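Local coordinates for protein sensor histidine kinase (Rhodopseudomonas palustris, PDB 3VA9) that probably autophosphorylates on histidine with ATP as a two-component sensor kinase, of which this chain is the four-helix-bundle sensor domain, at residues A[82-87]-A[127-132]; A[39-44]-A[101-106]. One frame throughout, in Å; residues are numbered along the deposited sequence.

Interaction 1 (A[82-87]-A[127-132])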
# COMPACT_ATOMS: atom_id res chain seq x y z
N ASP A 82 3.92 -0.16 -12.22
CA ASP A 82 4.79 -1.30 -11.98
C ASP A 82 5.68 -1.02 -10.78
O ASP A 82 5.81 -1.85 -9.88
CB ASP A 82 5.66 -1.60 -13.19
CG ASP A 82 4.90 -2.30 -14.29
OD1 ASP A 82 3.83 -2.85 -13.99
OD2 ASP A 82 5.39 -2.30 -15.44
N GLU A 83 6.28 0.16 -10.77
CA GLU A 83 7.17 0.57 -9.69
C GLU A 83 6.47 0.66 -8.34
O GLU A 83 6.96 0.11 -7.35
CB GLU A 83 7.88 1.88 -10.06
CG GLU A 83 8.93 1.68 -11.15
CD GLU A 83 9.07 2.87 -12.09
OE1 GLU A 83 8.66 3.99 -11.73
OE2 GLU A 83 9.61 2.67 -13.20
N LEU A 84 5.32 1.33 -8.29
CA LEU A 84 4.51 1.39 -7.07
C LEU A 84 4.23 -0.02 -6.55
O LEU A 84 4.41 -0.31 -5.36
CB LEU A 84 3.19 2.11 -7.33
CG LEU A 84 2.19 2.07 -6.17
CD1 LEU A 84 2.71 2.88 -5.00
CD2 LEU A 84 0.81 2.58 -6.59
N ARG A 85 3.81 -0.90 -7.45
CA ARG A 85 3.44 -2.28 -7.11
C ARG A 85 4.58 -3.07 -6.49
O ARG A 85 4.37 -3.85 -5.55
CB ARG A 85 2.96 -3.02 -8.36
CG ARG A 85 2.49 -4.42 -8.05
CD ARG A 85 0.98 -4.50 -8.22
NE ARG A 85 0.38 -5.53 -7.39
CZ ARG A 85 -0.77 -6.13 -7.70
NH1 ARG A 85 -1.40 -5.82 -8.82
NH2 ARG A 85 -1.27 -7.05 -6.89
N LEU A 86 5.79 -2.88 -7.02
CA LEU A 86 6.98 -3.47 -6.41
C LEU A 86 7.08 -3.02 -4.96
O LEU A 86 7.30 -3.83 -4.06
CB LEU A 86 8.25 -3.05 -7.18
CG LEU A 86 9.60 -3.48 -6.57
CD1 LEU A 86 9.67 -5.00 -6.44
CD2 LEU A 86 10.77 -2.97 -7.40
N LEU A 87 6.93 -1.71 -4.76
CA LEU A 87 7.06 -1.11 -3.43
C LEU A 87 5.95 -1.60 -2.50
O LEU A 87 6.21 -1.93 -1.35
CB LEU A 87 7.04 0.42 -3.53
CG LEU A 87 8.26 1.10 -4.19
CD1 LEU A 87 8.01 2.58 -4.46
CD2 LEU A 87 9.53 0.93 -3.36
N THR A 127 5.92 8.83 -2.18
CA THR A 127 6.62 9.42 -3.31
C THR A 127 6.14 8.81 -4.63
O THR A 127 5.90 9.51 -5.62
CB THR A 127 8.14 9.21 -3.18
OG1 THR A 127 8.60 9.78 -1.95
CG2 THR A 127 8.89 9.83 -4.36
N SER A 128 6.01 7.48 -4.63
CA SER A 128 5.56 6.74 -5.80
C SER A 128 4.14 7.16 -6.21
O SER A 128 3.85 7.33 -7.40
CB SER A 128 5.60 5.24 -5.52
OG SER A 128 5.40 4.50 -6.70
N LEU A 129 3.27 7.33 -5.23
CA LEU A 129 1.90 7.76 -5.51
C LEU A 129 1.83 9.20 -6.03
O LEU A 129 1.02 9.52 -6.89
CB LEU A 129 1.01 7.55 -4.28
CG LEU A 129 0.65 6.09 -3.99
CD1 LEU A 129 0.02 5.95 -2.62
CD2 LEU A 129 -0.28 5.53 -5.06
N SER A 130 2.71 10.07 -5.52
CA SER A 130 2.77 11.45 -5.99
C SER A 130 3.17 11.53 -7.46
O SER A 130 2.57 12.28 -8.23
CB SER A 130 3.74 12.29 -5.15
OG SER A 130 3.24 12.46 -3.83
N VAL A 131 4.18 10.75 -7.84
CA VAL A 131 4.62 10.71 -9.23
C VAL A 131 3.46 10.39 -10.16
O VAL A 131 3.29 11.03 -11.20
CB VAL A 131 5.74 9.67 -9.43
CG1 VAL A 131 5.94 9.40 -10.91
CG2 VAL A 131 7.04 10.16 -8.79
N LEU A 132 2.66 9.39 -9.78
CA LEU A 132 1.47 9.04 -10.54
C LEU A 132 0.44 10.18 -10.58
O LEU A 132 -0.11 10.50 -11.64
CB LEU A 132 0.83 7.77 -9.98
CG LEU A 132 1.48 6.44 -10.38
CD1 LEU A 132 0.98 5.30 -9.50
CD2 LEU A 132 1.23 6.14 -11.85
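Leu84 packs against Ser128, Leu129 and Leu132 in a largely apolar helix-to-helix contact between helix 75-101 and helix 121-142, partly buried in the bundle. The short segments run nearly antiparallel, at 162°, with axes 9.6 Å apart; the backbones come nearest where Leu84 CA lies 5.6 Å from Ser128 CA. The small side chain of Ser128 is consistent with this close approach: its OG, anti to the backbone N (chi1 -169°), lies against the backbone of the facing helix, 3.3 Å from Leu84 CA, without a hydrogen bond across the pair. Leu84 CD1 touches both Ser128 and Leu129, and Leu84 CD2 reaches on to Leu129 CD2, a tight 3.5 Å pair, and to Leu132 CD1 at 4.0 Å. Such leucine interlocking builds the core of the four-helix bundle of this CHASE3 sensor domain; Leu129 and Leu132 also pack on Ile24 of helix 18-44, and Leu84 on Leu64 of helix 47-70, so all four long helices meet here. Replacing Leu84 by an alanine would probably open a gap beside Leu129 and Leu132, taking away the methyl that packs against both. One turn farther along, Leu87 CD1 rests on Ser128 CB at 3.7 Å.

Interaction 2 (A[39-44]-A[101-106]); sequences RGFLLT and LGPERM
With CG of Phe41 anti to its own nitrogen (chi1 179°), the ring swings out from the last turns of helix 18-44 and reaches Pro103, while Leu42, whose CG lies anti to the carbonyl carbon (chi1 -81°), extends CD2 to the peptide that joins Gly102 to Pro103. Pro103 CD sits over one face of the Phe41 ring, 4.0 Å from the centroid, in a CH-pi contact displaced toward the rim; its nearest ring atom is Phe41 CE2 at 3.6 Å. The two side chains are turned at about a right angle. Leu42 CD2 lies 3.5 Å from Gly102 C, and Pro103 CB meets the backbone of the helix at 3.5 Å from Leu42 O. The methyl of Met106, its chain bent at both chi2 and chi3, comes to the same carbonyl oxygen.

The proline belongs to the tight turn between helix 75-101 and helix 106-116 in the four-helix bundle of the CHASE3 sensor domain. Gly102 leaves the helix with positive phi, a conformation that favours glycine, and a short 3-10 piece, 103-104, leads to Arg105 at the N-cap position of the next helix. Arg105 NE folds back to Leu101 O (3.0 Å, N-H...O angle 159°), using a lone pair in the carbonyl plane. Phe41 also packs against Tyr49 and Arg50 of helix 47-70, and Leu42 against Ala109 of helix 106-116. No hydrogen bond crosses between 39-44 and 101-106: the end of one helix is joined to the turn by apolar and CH-pi packing, while polar bonds stay on one side or the other.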
# COMPACT_ATOMS: atom_id res chain seq x y z
N ARG A 39 -1.10 -2.82 13.18
CA ARG A 39 -0.73 -2.25 14.47
C ARG A 39 -1.80 -2.45 15.52
O ARG A 39 -1.51 -2.79 16.66
CB ARG A 39 -0.40 -0.76 14.34
CG ARG A 39 0.80 -0.56 13.46
CD ARG A 39 1.25 0.88 13.41
NE ARG A 39 2.44 0.95 12.56
CZ ARG A 39 3.06 2.07 12.22
NH1 ARG A 39 2.62 3.25 12.67
NH2 ARG A 39 4.13 2.00 11.45
N GLY A 40 -3.06 -2.26 15.14
CA GLY A 40 -4.17 -2.50 16.05
C GLY A 40 -4.24 -3.95 16.53
O GLY A 40 -4.55 -4.20 17.69
N PHE A 41 -3.93 -4.89 15.63
CA PHE A 41 -3.91 -6.32 15.96
C PHE A 41 -2.79 -6.68 16.93
O PHE A 41 -3.01 -7.42 17.90
CB PHE A 41 -3.78 -7.17 14.68
CG PHE A 41 -3.74 -8.66 14.92
CD1 PHE A 41 -4.76 -9.29 15.63
CD2 PHE A 41 -2.71 -9.44 14.41
CE1 PHE A 41 -4.73 -10.67 15.84
CE2 PHE A 41 -2.68 -10.82 14.60
CZ PHE A 41 -3.70 -11.44 15.32
N LEU A 42 -1.60 -6.15 16.69
CA LEU A 42 -0.48 -6.34 17.61
C LEU A 42 -0.79 -5.80 18.99
O LEU A 42 -0.43 -6.39 20.01
CB LEU A 42 0.77 -5.64 17.10
CG LEU A 42 1.64 -6.30 16.04
CD1 LEU A 42 2.94 -5.51 15.94
CD2 LEU A 42 1.91 -7.75 16.42
N LEU A 43 -1.47 -4.65 19.03
CA LEU A 43 -1.78 -3.98 20.29
C LEU A 43 -2.84 -4.71 21.12
O LEU A 43 -2.72 -4.80 22.34
CB LEU A 43 -2.26 -2.56 20.02
CG LEU A 43 -1.17 -1.50 19.84
CD1 LEU A 43 -1.79 -0.23 19.28
CD2 LEU A 43 -0.42 -1.24 21.16
N THR A 44 -3.88 -5.21 20.44
CA THR A 44 -5.08 -5.67 21.13
C THR A 44 -5.30 -7.18 21.09
O THR A 44 -5.96 -7.73 21.96
CB THR A 44 -6.36 -5.02 20.57
OG1 THR A 44 -6.56 -5.45 19.21
CG2 THR A 44 -6.26 -3.49 20.63
N LEU A 101 3.81 -13.11 13.13
CA LEU A 101 4.39 -13.22 14.46
C LEU A 101 3.34 -12.85 15.51
O LEU A 101 3.15 -13.57 16.48
CB LEU A 101 5.65 -12.36 14.58
CG LEU A 101 6.86 -12.89 13.79
CD1 LEU A 101 7.96 -11.84 13.67
CD2 LEU A 101 7.40 -14.19 14.41
N GLY A 102 2.67 -11.72 15.31
CA GLY A 102 1.47 -11.42 16.08
C GLY A 102 1.68 -11.09 17.55
O GLY A 102 2.79 -11.19 18.06
N PRO A 103 0.59 -10.70 18.23
CA PRO A 103 0.61 -10.23 19.62
C PRO A 103 1.10 -11.31 20.58
O PRO A 103 1.69 -10.99 21.61
CB PRO A 103 -0.85 -9.87 19.90
CG PRO A 103 -1.63 -10.68 18.92
CD PRO A 103 -0.78 -10.75 17.69
N GLU A 104 0.86 -12.58 20.24
CA GLU A 104 1.31 -13.70 21.07
C GLU A 104 2.84 -13.80 21.06
O GLU A 104 3.42 -14.51 21.88
CB GLU A 104 0.68 -15.02 20.62
CG GLU A 104 1.24 -15.60 19.32
CD GLU A 104 0.65 -14.98 18.05
OE1 GLU A 104 -0.04 -13.95 18.14
OE2 GLU A 104 0.87 -15.54 16.95
N ARG A 105 3.47 -13.11 20.11
CA ARG A 105 4.93 -13.02 20.04
C ARG A 105 5.35 -11.56 19.93
O ARG A 105 6.07 -11.16 18.99
CB ARG A 105 5.47 -13.85 18.88
CG ARG A 105 5.43 -15.36 19.15
CD ARG A 105 5.74 -16.18 17.90
NE ARG A 105 4.67 -16.11 16.91
CZ ARG A 105 4.48 -17.01 15.94
NH1 ARG A 105 5.29 -18.05 15.84
NH2 ARG A 105 3.48 -16.86 15.09
N MET A 106 4.90 -10.77 20.90
CA MET A 106 5.10 -9.33 20.91
C MET A 106 6.53 -8.87 20.62
O MET A 106 6.76 -8.05 19.73
CB MET A 106 4.63 -8.75 22.26
CG MET A 106 4.61 -7.22 22.29
SD MET A 106 3.46 -6.55 21.08
CE MET A 106 1.91 -7.19 21.72

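Overall arrangement
Interactions 1 and 2 lie on opposite sides of the chain's centre, their centres 28 Å apart and their nearest atoms about 14 Å apart, without touching. Along the chain their segments alternate: 39-44 on helix 18-44, 82-87 on helix 75-101, 101-106 in the turn after that helix, then 127-132 on helix 121-142. Helix 75-101 thus links the two sites, carrying one segment of interaction 1 and leading directly into the turn of interaction 2. Interaction 1 belongs to the long sides of the bundle, whereas interaction 2 joins helix and turn near one end. Together they tie sequence-distant parts of one CHASE3 sensor domain into a single elongated helical unit.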